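Local coordinates for tail fiber protein (Acinetobacter phage AM24, PDB 5W5P), which probably binds and degrades the capsular polysaccharide of Acinetobacter baumannii, acting as the trimeric tailspike with which the phage meets its host, at residues 37-40 against 44-47; 87-90 against 96-99. All coordinates share one frame; numbering follows the deposited sequence.

Contact 1: residues 37-40 against 44-47; sequences LKLK and DLRN
Asp44 reaches back across the turn before its short helix and accepts a hydrogen bond from the backbone of Lys40, with Lys40 N 3.1 Å from Asp44 OD2. The bond is bent, 140° at the hydrogen, and uses the anti lone pair of OD2, the one facing away from OD1. The same oxygen also accepts from Thr41 N. With CG set beside its own backbone N (chi1 -65°), the carboxylate is carried toward the start of helix 42-46, and its bond to Thr41 resembles the return half of a capping box. Aspartate suits this place: its short side chain can grip two amides of the incoming chain.

The tightly packed part is built around Leu39, which lays one branch against the helix backbone, CD2 being 3.5 Å from Asp44 O, while its other methyl, CD1, meets CD1 of Leu45 at 4.1 Å. Val57 touches both leucines, continuing this apolar layer into strand 56-59. On the looser, more exposed side, the lysine chains lead away: Lys38 NZ forms a salt bridge with Asp24 of the second subunit, and Lys40 NZ bonds to Asn64.

A zinc ion lies about 4 Å from the Asp44 side chain. Its positive charge, together with the two amide donors and the nearby helix start, would be expected to favour a negatively charged carboxylate at this turn.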
loop_
_atom_site.group_PDB
_atom_site.type_symbol
_atom_site.label_atom_id
_atom_site.label_comp_id
_atom_site.label_asym_id
_atom_site.label_seq_id
_atom_site.Cartn_x
_atom_site.Cartn_y
_atom_site.Cartn_z
ATOM N N LEU A 37 48.077 -24.303 23.076
ATOM C CA LEU A 37 48.186 -23.270 22.055
ATOM C C LEU A 37 48.507 -23.840 20.682
ATOM O O LEU A 37 48.725 -23.069 19.740
ATOM C CB LEU A 37 49.264 -22.250 22.447
ATOM C CG LEU A 37 49.339 -21.842 23.919
ATOM C CD1 LEU A 37 50.549 -20.964 24.167
ATOM C CD2 LEU A 37 48.056 -21.126 24.333
ATOM N N LYS A 38 48.562 -25.168 20.552
ATOM C CA LYS A 38 48.925 -25.833 19.305
ATOM C C LYS A 38 47.777 -26.665 18.742
ATOM O O LYS A 38 48.015 -27.552 17.915
ATOM C CB LYS A 38 50.152 -26.723 19.509
ATOM C CG LYS A 38 51.312 -26.064 20.235
ATOM C CD LYS A 38 52.377 -27.097 20.561
ATOM C CE LYS A 38 53.736 -26.460 20.752
ATOM N NZ LYS A 38 54.817 -27.485 20.800
ATOM N N LEU A 39 46.543 -26.401 19.171
ATOM C CA LEU A 39 45.378 -27.183 18.763
ATOM C C LEU A 39 44.854 -26.627 17.443
ATOM O O LEU A 39 44.021 -25.718 17.404
ATOM C CB LEU A 39 44.308 -27.154 19.846
ATOM C CG LEU A 39 44.754 -27.645 21.220
ATOM C CD1 LEU A 39 43.635 -27.492 22.228
ATOM C CD2 LEU A 39 45.205 -29.094 21.136
ATOM N N LYS A 40 45.346 -27.189 16.342
ATOM C CA LYS A 40 44.997 -26.685 15.021
ATOM C C LYS A 40 43.696 -27.286 14.495
ATOM O O LYS A 40 42.854 -26.561 13.957
ATOM C CB LYS A 40 46.141 -26.954 14.039
ATOM C CG LYS A 40 45.764 -26.732 12.589
ATOM C CD LYS A 40 46.911 -27.039 11.655
ATOM C CE LYS A 40 46.717 -26.356 10.306
ATOM N NZ LYS A 40 47.069 -27.276 9.180
ATOM N N ASP A 44 43.335 -32.690 17.021
ATOM C CA ASP A 44 44.227 -32.240 18.082
ATOM C C ASP A 44 43.481 -32.023 19.390
ATOM O O ASP A 44 44.032 -32.283 20.463
ATOM C CB ASP A 44 44.936 -30.954 17.664
ATOM C CG ASP A 44 45.858 -31.156 16.485
ATOM O OD1 ASP A 44 46.311 -32.301 16.272
ATOM O OD2 ASP A 44 46.129 -30.168 15.770
ATOM N N LEU A 45 42.235 -31.548 19.329
ATOM C CA LEU A 45 41.466 -31.369 20.556
ATOM C C LEU A 45 41.086 -32.710 21.168
ATOM O O LEU A 45 41.252 -32.914 22.376
ATOM C CB LEU A 45 40.221 -30.529 20.285
ATOM C CG LEU A 45 39.315 -30.285 21.493
ATOM C CD1 LEU A 45 39.967 -29.335 22.490
ATOM C CD2 LEU A 45 37.969 -29.746 21.046
ATOM N N ARG A 46 40.589 -33.642 20.348
ATOM C CA ARG A 46 40.202 -34.954 20.864
ATOM C C ARG A 46 41.382 -35.693 21.480
ATOM O O ARG A 46 41.190 -36.542 22.357
ATOM C CB ARG A 46 39.577 -35.799 19.750
ATOM C CG ARG A 46 38.196 -35.328 19.311
ATOM C CD ARG A 46 37.516 -36.354 18.419
ATOM N NE ARG A 46 36.217 -35.888 17.957
ATOM C CZ ARG A 46 35.999 -35.359 16.758
ATOM N NH1 ARG A 46 36.996 -35.234 15.893
ATOM N NH2 ARG A 46 34.784 -34.954 16.419
ATOM N N ASN A 47 42.601 -35.394 21.038
ATOM C CA ASN A 47 43.796 -35.998 21.614
ATOM C C ASN A 47 44.375 -35.184 22.762
ATOM O O ASN A 47 45.331 -35.634 23.402
ATOM C CB ASN A 47 44.865 -36.188 20.533
ATOM C CG ASN A 47 44.547 -37.334 19.599
ATOM O OD1 ASN A 47 45.118 -38.417 19.713
ATOM N ND2 ASN A 47 43.620 -37.108 18.680
#

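Contact 2: residues 87-90 against 96-99; sequences GTIL and TRWK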
loop_
_atom_site.group_PDB
_atom_site.type_symbol
_atom_site.label_atom_id
_atom_site.label_comp_id
_atom_site.label_asym_id
_atom_site.label_seq_id
_atom_site.Cartn_x
_atom_site.Cartn_y
_atom_site.Cartn_z
ATOM N N GLY A 87 30.667 -31.127 15.921
ATOM C CA GLY A 87 30.441 -29.719 15.661
ATOM C C GLY A 87 30.429 -28.825 16.884
ATOM O O GLY A 87 31.113 -27.799 16.910
ATOM N N THR A 88 29.635 -29.181 17.895
ATOM C CA THR A 88 29.546 -28.393 19.115
ATOM C C THR A 88 29.870 -29.183 20.369
ATOM O O THR A 88 30.206 -28.572 21.388
ATOM C CB THR A 88 28.143 -27.782 19.271
ATOM O OG1 THR A 88 27.160 -28.825 19.313
ATOM C CG2 THR A 88 27.836 -26.841 18.106
ATOM N N ILE A 89 29.776 -30.508 20.330
ATOM C CA ILE A 89 30.205 -31.374 21.419
ATOM C C ILE A 89 31.229 -32.333 20.834
ATOM O O ILE A 89 30.879 -33.217 20.040
ATOM C CB ILE A 89 29.036 -32.135 22.057
ATOM C CG1 ILE A 89 27.856 -31.197 22.318
ATOM C CG2 ILE A 89 29.473 -32.789 23.360
ATOM C CD1 ILE A 89 26.719 -31.850 23.061
ATOM N N LEU A 90 32.495 -32.154 21.207
ATOM C CA LEU A 90 33.583 -33.025 20.778
ATOM C C LEU A 90 34.107 -33.768 21.999
ATOM O O LEU A 90 34.494 -33.141 22.992
ATOM C CB LEU A 90 34.701 -32.228 20.101
ATOM C CG LEU A 90 34.289 -31.260 18.982
ATOM C CD1 LEU A 90 35.474 -30.458 18.459
ATOM C CD2 LEU A 90 33.614 -32.007 17.848
ATOM N N THR A 96 36.857 -36.425 27.941
ATOM C CA THR A 96 36.471 -35.044 28.188
ATOM C C THR A 96 35.466 -34.577 27.144
ATOM O O THR A 96 35.702 -34.705 25.937
ATOM C CB THR A 96 37.699 -34.135 28.169
ATOM O OG1 THR A 96 38.553 -34.451 29.277
ATOM C CG2 THR A 96 37.281 -32.678 28.258
ATOM N N ARG A 97 34.342 -34.034 27.612
ATOM C CA ARG A 97 33.343 -33.441 26.729
ATOM C C ARG A 97 33.705 -31.979 26.512
ATOM O O ARG A 97 33.517 -31.142 27.399
ATOM C CB ARG A 97 31.943 -33.590 27.309
ATOM C CG ARG A 97 31.198 -34.791 26.764
ATOM C CD ARG A 97 31.573 -36.047 27.541
ATOM N NE ARG A 97 31.004 -37.253 26.947
ATOM C CZ ARG A 97 31.492 -38.474 27.125
ATOM N NH1 ARG A 97 32.567 -38.658 27.879
ATOM N NH2 ARG A 97 30.902 -39.511 26.550
ATOM N N TRP A 98 34.237 -31.679 25.329
ATOM C CA TRP A 98 34.501 -30.311 24.907
ATOM C C TRP A 98 33.254 -29.738 24.242
ATOM O O TRP A 98 32.682 -30.355 23.337
ATOM C CB TRP A 98 35.689 -30.264 23.941
ATOM C CG TRP A 98 37.007 -30.680 24.557
ATOM C CD1 TRP A 98 37.584 -31.918 24.510
ATOM C CD2 TRP A 98 37.906 -29.850 25.306
ATOM N NE1 TRP A 98 38.778 -31.908 25.187
ATOM C CE2 TRP A 98 38.999 -30.650 25.681
ATOM C CE3 TRP A 98 37.890 -28.507 25.691
ATOM C CZ2 TRP A 98 40.068 -30.153 26.425
ATOM C CZ3 TRP A 98 38.954 -28.016 26.432
ATOM C CH2 TRP A 98 40.023 -28.835 26.790
ATOM N N LYS A 99 32.830 -28.561 24.690
ATOM C CA LYS A 99 31.644 -27.904 24.157
ATOM C C LYS A 99 32.012 -26.533 23.613
ATOM O O LYS A 99 32.701 -25.754 24.277
ATOM C CB LYS A 99 30.544 -27.783 25.220
ATOM C CG LYS A 99 30.287 -29.092 25.918
ATOM C CD LYS A 99 29.149 -29.051 26.914
ATOM C CE LYS A 99 28.561 -30.451 27.071
ATOM N NZ LYS A 99 27.818 -30.568 28.352
#
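Leu90 and Trp98 form an antiparallel hydrogen-bonded pair: Leu90 N lies 2.8 Å from Trp98 O, and Trp98 N lies 2.8 Å from Leu90 O.

The side chains of this pair share one face of the hairpin but soon diverge, meeting mainly at their roots, where Leu90 CB is 4.4 Å from Trp98 CB. With chi1 at -65°, Trp98 CG stands beside its own N, and the indole swings away from Leu90 while keeping the Leu90 carbonyl oxygen at its edge, 3.7 Å from CD1. Thr96 CG2 rests 3.5 Å above one ring face, displaced toward the rim. Ile89 and Lys99, a non-hydrogen-bonded pair, occupy the other face. There the beta-branched Ile89 places CG2 anti to its N, 4.0 Å from Trp98 O, whereas Lys99 extends its chain to bring NZ to Asp76 and Asp79.

Strand 97-100 lies between 71-75 and 89-91 in a four-stranded antiparallel sheet, with 89-91 at an edge. Helix 42-46 packs over the Leu90 and Trp98 face through Leu45, a fitting place for large apolar side chains.

How the contacts relate
Contact 1 closes before contact 2 opens along the chain, and their centres are 13 Å apart. Leu45 joins them: its CD1 lies 3.5 Å from Trp98 CD2, and its CD2 lies 3.7 Å from Leu90 CD1, seating helix 42-46 on the hairpin. Arg46 lies alongside these apolar contacts, with NH2 3.5 Å from Leu90 CD2 while its guanidinium forms salt bridges with Asp84 and Asp86. Contact 1 also faces the trimer interface, where Leu37 packs on Leu37 of both other subunits, whereas no other chain touches contact 2. Both belong to the N-terminal region, ahead of the long parallel beta-helical part. The zinc lies at Asp44, one residue before the leucine that makes the apolar join.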